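Local atomic coordinates of putative aldo/keto reductase (Salmonella enterica subsp. enterica serovar Typhimurium, PDB entry 4R9O), a protein that probably acts as an NADP-dependent oxidoreductase of the aldo/keto reductase family, although its substrate is not established. Residues E16-Y24 against H44-H54; Q247-L256 against E277-W288. All coordinates share one frame; numbering follows the deposited sequence.

Interaction 1. Residues E16-Y24 against H44-H54; sequences EFSRFVMGY and HLDLGVTTVDH
Met22 and Val52 pair as neighbours in two parallel strands, and the backbone bonds around them, such as Asp53 N to Met22 O at 2.9 Å, zip 21-23 to 51-53. On the side of Met22 and Val52 the packing is tight. His44, in the last turn of helix 34-46, lies with one ring face under Met22 CB, and its two ring nitrogens fix its rotation: ND1 donates to Val49 O (2.7 Å), while NE2 meets Tyr24 OH at 3.0 Å, both partners near the ring plane. The tyrosine comes from the opposite direction, its CE2 edge against Val52 CG1. Its ring is almost parallel to that of His54 (planes 3° apart) but slid so far that they barely overlap.

Beyond the strand pairing, Ser18 OG links the two chains. Held between its own backbone N and carbonyl carbon (chi1 59°), it accepts from the successive backbone N-H groups of Thr50 and Thr51 and donates to Phe20 O at 2.6 Å, bridging the break in strand 16-23. Thr51 answers with both branches: OG1 takes the N-H of Ser18 (3.0 Å) and also binds Gln82, while CG2 stands over the centre of the Phe17 ring, 3.6 Å from its centroid.

The looser margin lies past this polar cluster, at partly exposed Thr50 and the Schellman turn through Gly48 leading to it. Asp53, salt-bridged to Lys86, lies near Tyr58, the probable proton donor. Helix 34-46 returning into a parallel strand beside 16-23 is the beta-alpha-beta crossover of a TIM barrel, here leading to the likely aldo/keto reductase active site.

Interaction 2. Residues Q247-L256 against E277-W288; sequences QVVYAWILRL and EAETLSLTRQQW
Two tryptophans stacked in a reciprocal pair fasten the start of helix 285-296 onto helix 245-254, part of the barrel's outer helical layer. Trp252 and Trp288 lie in an offset stack, their five-membered rings 3.6 Å apart between centroids and their planes at 1°. Each indole N-H also reaches the other residue's backbone: Trp288 NE1 donates to Trp252 O at 3.0 Å, and Trp252 NE1 to Trp288 O at 3.1 Å. Both acceptors lie close to the plane of the donating ring, so the two bonds hold the indoles flat against each other. In both residues CG stands anti to the backbone N (chi1 -174° and -171°), which swings each ring out toward the other helix.

Around this pair the packing is aliphatic. Leu256 CD2 meets Trp288 CZ2 at 3.6 Å, and Leu283 CD2 rests 3.5 Å from Trp252 CA. Farther back along the helix, Leu281 CD2 leans on Ala251 CB, while Ala278 CB fits against Tyr250 CB at 3.6 Å.

Arg255 and Arg285 approach each other at the subunit boundary, with guanidinium planes nearly perpendicular; Asp105 and Asp134 of the second subunit form salt bridges with Arg285, and Asp105 is also a weak, long ion-pair partner of Arg255. A capping box of Thr284 and Gln287 starts this extra C-terminal helix, laid over the barrel as in aldo/keto reductases.

From the N terminus, strand 16-23 is followed by helix 34-46, and interaction 1 closes this first excursion when the chain returns as strand 51-53. The barrel is then built through its later strands before interaction 2 opens at helix 245-254 and closes, past strand 261-264 and helix 269-276, at 277-288. The two loops thus lie in series, neither nested nor crossed. Strand 261-264 pairs with strand 16-23, bringing the last part of the barrel back to the first. The two contacts meet at the break in strand 16-23: Arg19 NH1 forms a 3.0 Å salt bridge with Glu279 OE1, and Phe20 packs on Leu254 and Glu279, tying it to helix 245-254 and the 3-10 turn 277-280.

Interaction 1. Residues E16-Y24 against H44-H54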
loop_
_atom_site.group_PDB
_atom_site.type_symbol
_atom_site.label_atom_id
_atom_site.label_comp_id
_atom_site.label_asym_id
_atom_site.label_seq_id
_atom_site.Cartn_x
_atom_site.Cartn_y
_atom_site.Cartn_z
ATOM N N GLU C 16 -19.595 -22.854 28.232
ATOM C CA GLU C 16 -18.378 -22.867 29.016
ATOM C C GLU C 16 -17.355 -23.753 28.317
ATOM O O GLU C 16 -17.596 -24.949 28.110
ATOM C CB GLU C 16 -18.669 -23.362 30.429
ATOM C CG GLU C 16 -17.494 -23.321 31.377
ATOM C CD GLU C 16 -17.888 -23.727 32.786
ATOM O OE1 GLU C 16 -17.639 -24.894 33.166
ATOM O OE2 GLU C 16 -18.458 -22.878 33.509
ATOM N N PHE C 17 -16.230 -23.152 27.933
ATOM C CA PHE C 17 -15.152 -23.869 27.253
ATOM C C PHE C 17 -13.913 -24.000 28.130
ATOM O O PHE C 17 -13.788 -23.344 29.166
ATOM C CB PHE C 17 -14.760 -23.163 25.949
ATOM C CG PHE C 17 -15.730 -23.367 24.815
ATOM C CD1 PHE C 17 -16.799 -24.239 24.938
ATOM C CD2 PHE C 17 -15.561 -22.686 23.615
ATOM C CE1 PHE C 17 -17.691 -24.424 23.897
ATOM C CE2 PHE C 17 -16.453 -22.871 22.560
ATOM C CZ PHE C 17 -17.514 -23.742 22.703
ATOM N N SER C 18 -12.987 -24.856 27.721
ATOM C CA SER C 18 -11.666 -24.820 28.333
ATOM C C SER C 18 -10.904 -23.660 27.674
ATOM O O SER C 18 -11.090 -23.392 26.494
ATOM C CB SER C 18 -10.939 -26.163 28.177
ATOM O OG SER C 18 -10.791 -26.518 26.815
ATOM N N ARG C 19 -10.077 -22.966 28.446
ATOM C CA ARG C 19 -9.332 -21.801 27.970
ATOM C C ARG C 19 -8.409 -22.132 26.797
ATOM O O ARG C 19 -8.151 -21.291 25.931
ATOM C CB ARG C 19 -8.521 -21.207 29.123
ATOM C CG ARG C 19 -7.928 -19.854 28.842
ATOM C CD ARG C 19 -7.157 -19.377 30.050
ATOM N NE ARG C 19 -6.732 -17.999 29.882
ATOM C CZ ARG C 19 -6.001 -17.337 30.763
ATOM N NH1 ARG C 19 -5.611 -17.940 31.881
ATOM N NH2 ARG C 19 -5.657 -16.075 30.521
ATOM N N PHE C 20 -7.892 -23.355 26.784
ATOM C CA PHE C 20 -7.136 -23.846 25.639
ATOM C C PHE C 20 -7.989 -24.842 24.852
ATOM O O PHE C 20 -8.706 -25.653 25.428
ATOM C CB PHE C 20 -5.820 -24.491 26.084
ATOM C CG PHE C 20 -4.725 -23.503 26.379
ATOM C CD1 PHE C 20 -3.821 -23.136 25.396
ATOM C CD2 PHE C 20 -4.588 -22.954 27.643
ATOM C CE1 PHE C 20 -2.806 -22.223 25.662
ATOM C CE2 PHE C 20 -3.570 -22.050 27.923
ATOM C CZ PHE C 20 -2.677 -21.685 26.927
ATOM N N VAL C 21 -7.906 -24.767 23.529
ATOM C CA VAL C 21 -8.728 -25.584 22.640
ATOM C C VAL C 21 -7.873 -26.531 21.803
ATOM O O VAL C 21 -6.889 -26.109 21.191
ATOM C CB VAL C 21 -9.571 -24.680 21.708
ATOM C CG1 VAL C 21 -10.325 -25.511 20.662
ATOM C CG2 VAL C 21 -10.535 -23.833 22.532
ATOM N N MET C 22 -8.220 -27.817 21.780
ATOM C CA MET C 22 -7.497 -28.752 20.912
ATOM C C MET C 22 -8.056 -28.700 19.492
ATOM O O MET C 22 -9.218 -29.035 19.266
ATOM C CB MET C 22 -7.567 -30.184 21.452
ATOM C CG MET C 22 -6.679 -31.159 20.687
ATOM S SD MET C 22 -4.921 -30.765 20.867
ATOM C CE MET C 22 -4.344 -30.973 19.186
ATOM N N GLY C 23 -7.226 -28.281 18.540
ATOM C CA GLY C 23 -7.632 -28.186 17.141
ATOM C C GLY C 23 -7.261 -29.435 16.344
ATOM O O GLY C 23 -6.156 -29.964 16.473
ATOM N N TYR C 24 -8.182 -29.905 15.508
ATOM C CA TYR C 24 -7.982 -31.163 14.806
ATOM C C TYR C 24 -7.860 -31.021 13.285
ATOM O O TYR C 24 -8.060 -31.990 12.552
ATOM C CB TYR C 24 -9.119 -32.130 15.163
ATOM C CG TYR C 24 -8.908 -32.795 16.509
ATOM C CD1 TYR C 24 -8.076 -33.908 16.628
ATOM C CD2 TYR C 24 -9.516 -32.306 17.662
ATOM C CE1 TYR C 24 -7.860 -34.517 17.853
ATOM C CE2 TYR C 24 -9.304 -32.916 18.903
ATOM C CZ TYR C 24 -8.478 -34.020 18.990
ATOM O OH TYR C 24 -8.265 -34.644 20.205
ATOM N N HIS C 44 -5.666 -35.322 26.748
ATOM C CA HIS C 44 -5.796 -33.875 26.868
ATOM C C HIS C 44 -7.019 -33.554 27.732
ATOM O O HIS C 44 -7.055 -32.522 28.408
ATOM C CB HIS C 44 -5.810 -33.170 25.485
ATOM C CG HIS C 44 -7.051 -33.352 24.654
ATOM N ND1 HIS C 44 -8.299 -32.925 25.054
ATOM C CD2 HIS C 44 -7.204 -33.822 23.392
ATOM C CE1 HIS C 44 -9.175 -33.167 24.093
ATOM N NE2 HIS C 44 -8.534 -33.705 23.070
ATOM N N LEU C 45 -7.978 -34.468 27.754
ATOM C CA LEU C 45 -9.126 -34.393 28.655
ATOM C C LEU C 45 -8.666 -34.347 30.112
ATOM O O LEU C 45 -9.141 -33.531 30.901
ATOM C CB LEU C 45 -10.042 -35.595 28.419
ATOM C CG LEU C 45 -11.564 -35.457 28.326
ATOM C CD1 LEU C 45 -11.978 -34.140 27.724
ATOM C CD2 LEU C 45 -12.130 -36.606 27.498
ATOM N N ASP C 46 -7.728 -35.235 30.446
ATOM C CA ASP C 46 -7.122 -35.309 31.772
ATOM C C ASP C 46 -6.433 -34.020 32.181
ATOM O O ASP C 46 -6.391 -33.677 33.359
ATOM C CB ASP C 46 -6.107 -36.450 31.827
ATOM C CG ASP C 46 -6.748 -37.786 32.116
ATOM O OD1 ASP C 46 -7.738 -37.811 32.881
ATOM O OD2 ASP C 46 -6.258 -38.809 31.587
ATOM N N LEU C 47 -5.873 -33.315 31.204
ATOM C CA LEU C 47 -5.201 -32.051 31.470
ATOM C C LEU C 47 -6.193 -30.890 31.555
ATOM O O LEU C 47 -5.811 -29.771 31.896
ATOM C CB LEU C 47 -4.152 -31.765 30.393
ATOM C CG LEU C 47 -3.104 -32.861 30.180
ATOM C CD1 LEU C 47 -2.070 -32.439 29.142
ATOM C CD2 LEU C 47 -2.442 -33.254 31.496
ATOM N N GLY C 48 -7.462 -31.156 31.244
ATOM C CA GLY C 48 -8.494 -30.134 31.335
ATOM C C GLY C 48 -8.893 -29.511 30.007
ATOM O O GLY C 48 -9.685 -28.569 29.968
ATOM N N VAL C 49 -8.349 -30.031 28.913
ATOM C CA VAL C 49 -8.715 -29.544 27.586
ATOM C C VAL C 49 -9.967 -30.268 27.090
ATOM O O VAL C 49 -9.888 -31.399 26.607
ATOM C CB VAL C 49 -7.570 -29.736 26.575
ATOM C CG1 VAL C 49 -7.972 -29.183 25.202
ATOM C CG2 VAL C 49 -6.295 -29.076 27.086
ATOM N N THR C 50 -11.121 -29.619 27.219
ATOM C CA THR C 50 -12.389 -30.249 26.870
ATOM C C THR C 50 -12.982 -29.770 25.541
ATOM O O THR C 50 -13.786 -30.471 24.925
ATOM C CB THR C 50 -13.429 -30.021 27.983
ATOM O OG1 THR C 50 -13.667 -28.618 28.138
ATOM C CG2 THR C 50 -12.931 -30.613 29.312
ATOM N N THR C 51 -12.603 -28.573 25.104
ATOM C CA THR C 51 -13.154 -28.023 23.873
ATOM C C THR C 51 -12.305 -28.403 22.663
ATOM O O THR C 51 -11.080 -28.264 22.685
ATOM C CB THR C 51 -13.262 -26.484 23.930
ATOM O OG1 THR C 51 -13.858 -26.080 25.169
ATOM C CG2 THR C 51 -14.117 -25.991 22.770
ATOM N N VAL C 52 -12.956 -28.889 21.609
ATOM C CA VAL C 52 -12.237 -29.352 20.425
ATOM C C VAL C 52 -12.783 -28.675 19.166
ATOM O O VAL C 52 -13.985 -28.413 19.035
ATOM C CB VAL C 52 -12.308 -30.891 20.265
ATOM C CG1 VAL C 52 -11.675 -31.600 21.485
ATOM C CG2 VAL C 52 -13.736 -31.348 20.075
ATOM N N ASP C 53 -11.884 -28.384 18.241
ATOM C CA ASP C 53 -12.233 -27.569 17.091
ATOM C C ASP C 53 -12.095 -28.355 15.790
ATOM O O ASP C 53 -11.029 -28.894 15.488
ATOM C CB ASP C 53 -11.360 -26.309 17.065
ATOM C CG ASP C 53 -11.705 -25.393 15.910
ATOM O OD1 ASP C 53 -12.680 -24.620 16.037
ATOM O OD2 ASP C 53 -11.006 -25.463 14.879
ATOM N N HIS C 54 -13.191 -28.415 15.036
ATOM C CA HIS C 54 -13.277 -29.147 13.767
ATOM C C HIS C 54 -13.804 -28.261 12.638
ATOM O O HIS C 54 -14.199 -27.123 12.880
ATOM C CB HIS C 54 -14.193 -30.370 13.912
ATOM C CG HIS C 54 -13.565 -31.508 14.665
ATOM N ND1 HIS C 54 -12.786 -32.458 14.048
ATOM C CD2 HIS C 54 -13.596 -31.829 15.978
ATOM C CE1 HIS C 54 -12.359 -33.327 14.955
ATOM N NE2 HIS C 54 -12.839 -32.966 16.134
#

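Interaction 2. Residues Q247-L256 against E277-W288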
loop_
_atom_site.group_PDB
_atom_site.type_symbol
_atom_site.label_atom_id
_atom_site.label_comp_id
_atom_site.label_asym_id
_atom_site.label_seq_id
_atom_site.Cartn_x
_atom_site.Cartn_y
_atom_site.Cartn_z
ATOM N N GLN C 247 5.554 -21.615 25.148
ATOM C CA GLN C 247 4.940 -21.081 26.357
ATOM C C GLN C 247 4.900 -19.570 26.357
ATOM O O GLN C 247 3.919 -18.969 26.783
ATOM C CB GLN C 247 5.693 -21.556 27.590
ATOM C CG GLN C 247 5.344 -22.941 27.958
ATOM C CD GLN C 247 6.302 -23.527 28.953
ATOM O OE1 GLN C 247 6.583 -24.723 28.921
ATOM N NE2 GLN C 247 6.817 -22.687 29.849
ATOM N N VAL C 248 5.989 -18.964 25.905
ATOM C CA VAL C 248 6.090 -17.512 25.874
ATOM C C VAL C 248 5.078 -16.941 24.876
ATOM O O VAL C 248 4.341 -16.021 25.201
ATOM C CB VAL C 248 7.521 -17.055 25.518
ATOM C CG1 VAL C 248 7.610 -15.524 25.477
ATOM C CG2 VAL C 248 8.519 -17.629 26.526
ATOM N N VAL C 249 5.025 -17.511 23.677
ATOM C CA VAL C 249 4.072 -17.061 22.660
ATOM C C VAL C 249 2.622 -17.208 23.137
ATOM O O VAL C 249 1.825 -16.290 22.986
ATOM C CB VAL C 249 4.247 -17.832 21.340
ATOM C CG1 VAL C 249 3.141 -17.463 20.347
ATOM C CG2 VAL C 249 5.629 -17.568 20.752
ATOM N N TYR C 250 2.272 -18.358 23.710
ATOM C CA TYR C 250 0.910 -18.544 24.229
ATOM C C TYR C 250 0.590 -17.519 25.329
ATOM O O TYR C 250 -0.520 -16.979 25.388
ATOM C CB TYR C 250 0.718 -19.975 24.756
ATOM C CG TYR C 250 0.590 -21.024 23.659
ATOM C CD1 TYR C 250 -0.255 -20.826 22.572
ATOM C CD2 TYR C 250 1.321 -22.204 23.712
ATOM C CE1 TYR C 250 -0.368 -21.789 21.564
ATOM C CE2 TYR C 250 1.223 -23.164 22.716
ATOM C CZ TYR C 250 0.377 -22.955 21.645
ATOM O OH TYR C 250 0.287 -23.920 20.666
ATOM N N ALA C 251 1.564 -17.260 26.199
ATOM C CA ALA C 251 1.396 -16.306 27.290
ATOM C C ALA C 251 1.155 -14.913 26.721
ATOM O O ALA C 251 0.350 -14.144 27.243
ATOM C CB ALA C 251 2.623 -16.319 28.210
ATOM N N TRP C 252 1.840 -14.616 25.620
ATOM C CA TRP C 252 1.727 -13.337 24.927
ATOM C C TRP C 252 0.312 -13.109 24.397
ATOM O O TRP C 252 -0.229 -12.000 24.473
ATOM C CB TRP C 252 2.738 -13.291 23.777
ATOM C CG TRP C 252 2.831 -11.978 23.050
ATOM C CD1 TRP C 252 3.691 -10.953 23.322
ATOM C CD2 TRP C 252 2.056 -11.561 21.916
ATOM N NE1 TRP C 252 3.490 -9.918 22.442
ATOM C CE2 TRP C 252 2.490 -10.264 21.567
ATOM C CE3 TRP C 252 1.018 -12.147 21.178
ATOM C CZ2 TRP C 252 1.941 -9.550 20.501
ATOM C CZ3 TRP C 252 0.467 -11.433 20.112
ATOM C CH2 TRP C 252 0.929 -10.146 19.791
ATOM N N ILE C 253 -0.267 -14.170 23.841
ATOM C CA ILE C 253 -1.629 -14.154 23.320
ATOM C C ILE C 253 -2.661 -14.034 24.447
ATOM O O ILE C 253 -3.613 -13.255 24.358
ATOM C CB ILE C 253 -1.904 -15.436 22.500
ATOM C CG1 ILE C 253 -1.113 -15.409 21.189
ATOM C CG2 ILE C 253 -3.393 -15.614 22.230
ATOM C CD1 ILE C 253 -1.217 -16.700 20.401
ATOM N N LEU C 254 -2.464 -14.812 25.509
ATOM C CA LEU C 254 -3.355 -14.781 26.666
ATOM C C LEU C 254 -3.416 -13.408 27.334
ATOM O O LEU C 254 -4.405 -13.075 27.985
ATOM C CB LEU C 254 -2.917 -15.809 27.718
ATOM C CG LEU C 254 -3.053 -17.300 27.404
ATOM C CD1 LEU C 254 -2.575 -18.108 28.608
ATOM C CD2 LEU C 254 -4.489 -17.659 27.047
ATOM N N ARG C 255 -2.339 -12.639 27.197
ATOM C CA ARG C 255 -2.223 -11.326 27.835
ATOM C C ARG C 255 -3.185 -10.301 27.212
ATOM O O ARG C 255 -3.521 -9.295 27.837
ATOM C CB ARG C 255 -0.769 -10.834 27.748
ATOM C CG ARG C 255 -0.478 -9.478 28.408
ATOM C CD ARG C 255 -0.880 -9.470 29.873
ATOM N NE ARG C 255 -0.682 -8.158 30.494
ATOM C CZ ARG C 255 -1.555 -7.157 30.416
ATOM N NH1 ARG C 255 -1.299 -6.006 31.028
ATOM N NH2 ARG C 255 -2.687 -7.304 29.727
ATOM N N LEU C 256 -3.636 -10.567 25.987
ATOM C CA LEU C 256 -4.553 -9.659 25.296
ATOM C C LEU C 256 -5.856 -9.480 26.069
ATOM O O LEU C 256 -6.415 -10.446 26.580
ATOM C CB LEU C 256 -4.856 -10.167 23.887
ATOM C CG LEU C 256 -3.671 -10.191 22.909
ATOM C CD1 LEU C 256 -4.101 -10.730 21.545
ATOM C CD2 LEU C 256 -3.077 -8.801 22.766
ATOM N N GLU C 277 1.147 -24.804 30.321
ATOM C CA GLU C 277 1.977 -24.161 31.333
ATOM C C GLU C 277 2.036 -22.636 31.164
ATOM O O GLU C 277 2.493 -21.927 32.063
ATOM C CB GLU C 277 3.390 -24.752 31.304
ATOM C CG GLU C 277 3.440 -26.228 31.693
ATOM C CD GLU C 277 4.849 -26.797 31.704
ATOM O OE1 GLU C 277 5.005 -27.989 32.049
ATOM O OE2 GLU C 277 5.798 -26.058 31.365
ATOM N N ALA C 278 1.569 -22.131 30.023
ATOM C CA ALA C 278 1.558 -20.689 29.788
ATOM C C ALA C 278 0.610 -19.958 30.739
ATOM O O ALA C 278 0.826 -18.788 31.043
ATOM C CB ALA C 278 1.194 -20.387 28.343
ATOM N N GLU C 279 -0.427 -20.648 31.211
ATOM C CA GLU C 279 -1.383 -20.071 32.164
ATOM C C GLU C 279 -0.721 -19.519 33.433
ATOM O O GLU C 279 -1.281 -18.637 34.087
ATOM C CB GLU C 279 -2.443 -21.109 32.568
ATOM C CG GLU C 279 -3.556 -21.332 31.537
ATOM C CD GLU C 279 -4.929 -21.588 32.171
ATOM O OE1 GLU C 279 -5.410 -20.727 32.945
ATOM O OE2 GLU C 279 -5.532 -22.646 31.888
ATOM N N THR C 280 0.458 -20.034 33.782
ATOM C CA THR C 280 1.124 -19.638 35.026
ATOM C C THR C 280 2.294 -18.662 34.821
ATOM O O THR C 280 2.961 -18.270 35.781
ATOM C CB THR C 280 1.645 -20.875 35.789
ATOM O OG1 THR C 280 2.654 -21.536 35.012
ATOM C CG2 THR C 280 0.506 -21.842 36.070
ATOM N N LEU C 281 2.535 -18.276 33.572
ATOM C CA LEU C 281 3.636 -17.385 33.223
ATOM C C LEU C 281 3.314 -15.908 33.487
ATOM O O LEU C 281 2.249 -15.419 33.106
ATOM C CB LEU C 281 4.006 -17.569 31.750
ATOM C CG LEU C 281 5.303 -18.301 31.420
ATOM C CD1 LEU C 281 5.329 -19.671 32.068
ATOM C CD2 LEU C 281 5.471 -18.415 29.908
ATOM N N SER C 282 4.253 -15.209 34.120
ATOM C CA SER C 282 4.093 -13.796 34.462
ATOM C C SER C 282 4.707 -12.883 33.405
ATOM O O SER C 282 5.764 -12.300 33.624
ATOM C CB SER C 282 4.739 -13.497 35.822
ATOM O OG SER C 282 4.382 -14.464 36.789
ATOM N N LEU C 283 4.056 -12.761 32.256
ATOM C CA LEU C 283 4.575 -11.891 31.207
ATOM C C LEU C 283 4.314 -10.430 31.571
ATOM O O LEU C 283 3.163 -10.027 31.716
ATOM C CB LEU C 283 3.937 -12.232 29.854
ATOM C CG LEU C 283 4.668 -11.765 28.592
ATOM C CD1 LEU C 283 5.984 -12.492 28.423
ATOM C CD2 LEU C 283 3.800 -11.973 27.373
ATOM N N THR C 284 5.378 -9.651 31.746
ATOM C CA THR C 284 5.238 -8.223 32.036
ATOM C C THR C 284 4.882 -7.428 30.779
ATOM O O THR C 284 4.939 -7.960 29.667
ATOM C CB THR C 284 6.519 -7.635 32.616
ATOM O OG1 THR C 284 7.528 -7.623 31.601
ATOM C CG2 THR C 284 7.005 -8.466 33.811
ATOM N N ARG C 285 4.539 -6.152 30.949
ATOM C CA ARG C 285 4.242 -5.303 29.797
ATOM C C ARG C 285 5.474 -5.140 28.903
ATOM O O ARG C 285 5.379 -5.296 27.689
ATOM C CB ARG C 285 3.712 -3.933 30.235
ATOM C CG ARG C 285 2.196 -3.890 30.318
ATOM C CD ARG C 285 1.671 -2.559 30.786
ATOM N NE ARG C 285 0.205 -2.533 30.777
ATOM C CZ ARG C 285 -0.545 -2.121 29.752
ATOM N NH1 ARG C 285 0.025 -1.691 28.627
ATOM N NH2 ARG C 285 -1.872 -2.132 29.857
ATOM N N GLN C 286 6.630 -4.855 29.498
ATOM C CA GLN C 286 7.829 -4.619 28.702
ATOM C C GLN C 286 8.227 -5.871 27.934
ATOM O O GLN C 286 8.704 -5.781 26.806
ATOM C CB GLN C 286 8.977 -4.128 29.582
ATOM C CG GLN C 286 8.742 -2.726 30.128
ATOM C CD GLN C 286 9.953 -2.134 30.842
ATOM O OE1 GLN C 286 9.815 -1.556 31.910
ATOM N NE2 GLN C 286 11.131 -2.253 30.241
ATOM N N GLN C 287 8.002 -7.036 28.535
ATOM C CA GLN C 287 8.266 -8.294 27.853
ATOM C C GLN C 287 7.296 -8.473 26.697
ATOM O O GLN C 287 7.701 -8.879 25.617
ATOM C CB GLN C 287 8.178 -9.479 28.823
ATOM C CG GLN C 287 9.382 -9.591 29.745
ATOM C CD GLN C 287 9.177 -10.606 30.864
ATOM O OE1 GLN C 287 8.045 -10.906 31.253
ATOM N NE2 GLN C 287 10.279 -11.146 31.378
ATOM N N TRP C 288 6.025 -8.146 26.920
ATOM C CA TRP C 288 5.025 -8.242 25.866
ATOM C C TRP C 288 5.405 -7.317 24.716
ATOM O O TRP C 288 5.309 -7.686 23.552
ATOM C CB TRP C 288 3.626 -7.892 26.394
ATOM C CG TRP C 288 2.515 -8.184 25.408
ATOM C CD1 TRP C 288 1.769 -9.324 25.332
ATOM C CD2 TRP C 288 2.030 -7.324 24.364
ATOM N NE1 TRP C 288 0.860 -9.236 24.306
ATOM C CE2 TRP C 288 0.996 -8.013 23.697
ATOM C CE3 TRP C 288 2.369 -6.037 23.929
ATOM C CZ2 TRP C 288 0.300 -7.465 22.615
ATOM C CZ3 TRP C 288 1.671 -5.487 22.865
ATOM C CH2 TRP C 288 0.648 -6.202 22.215
#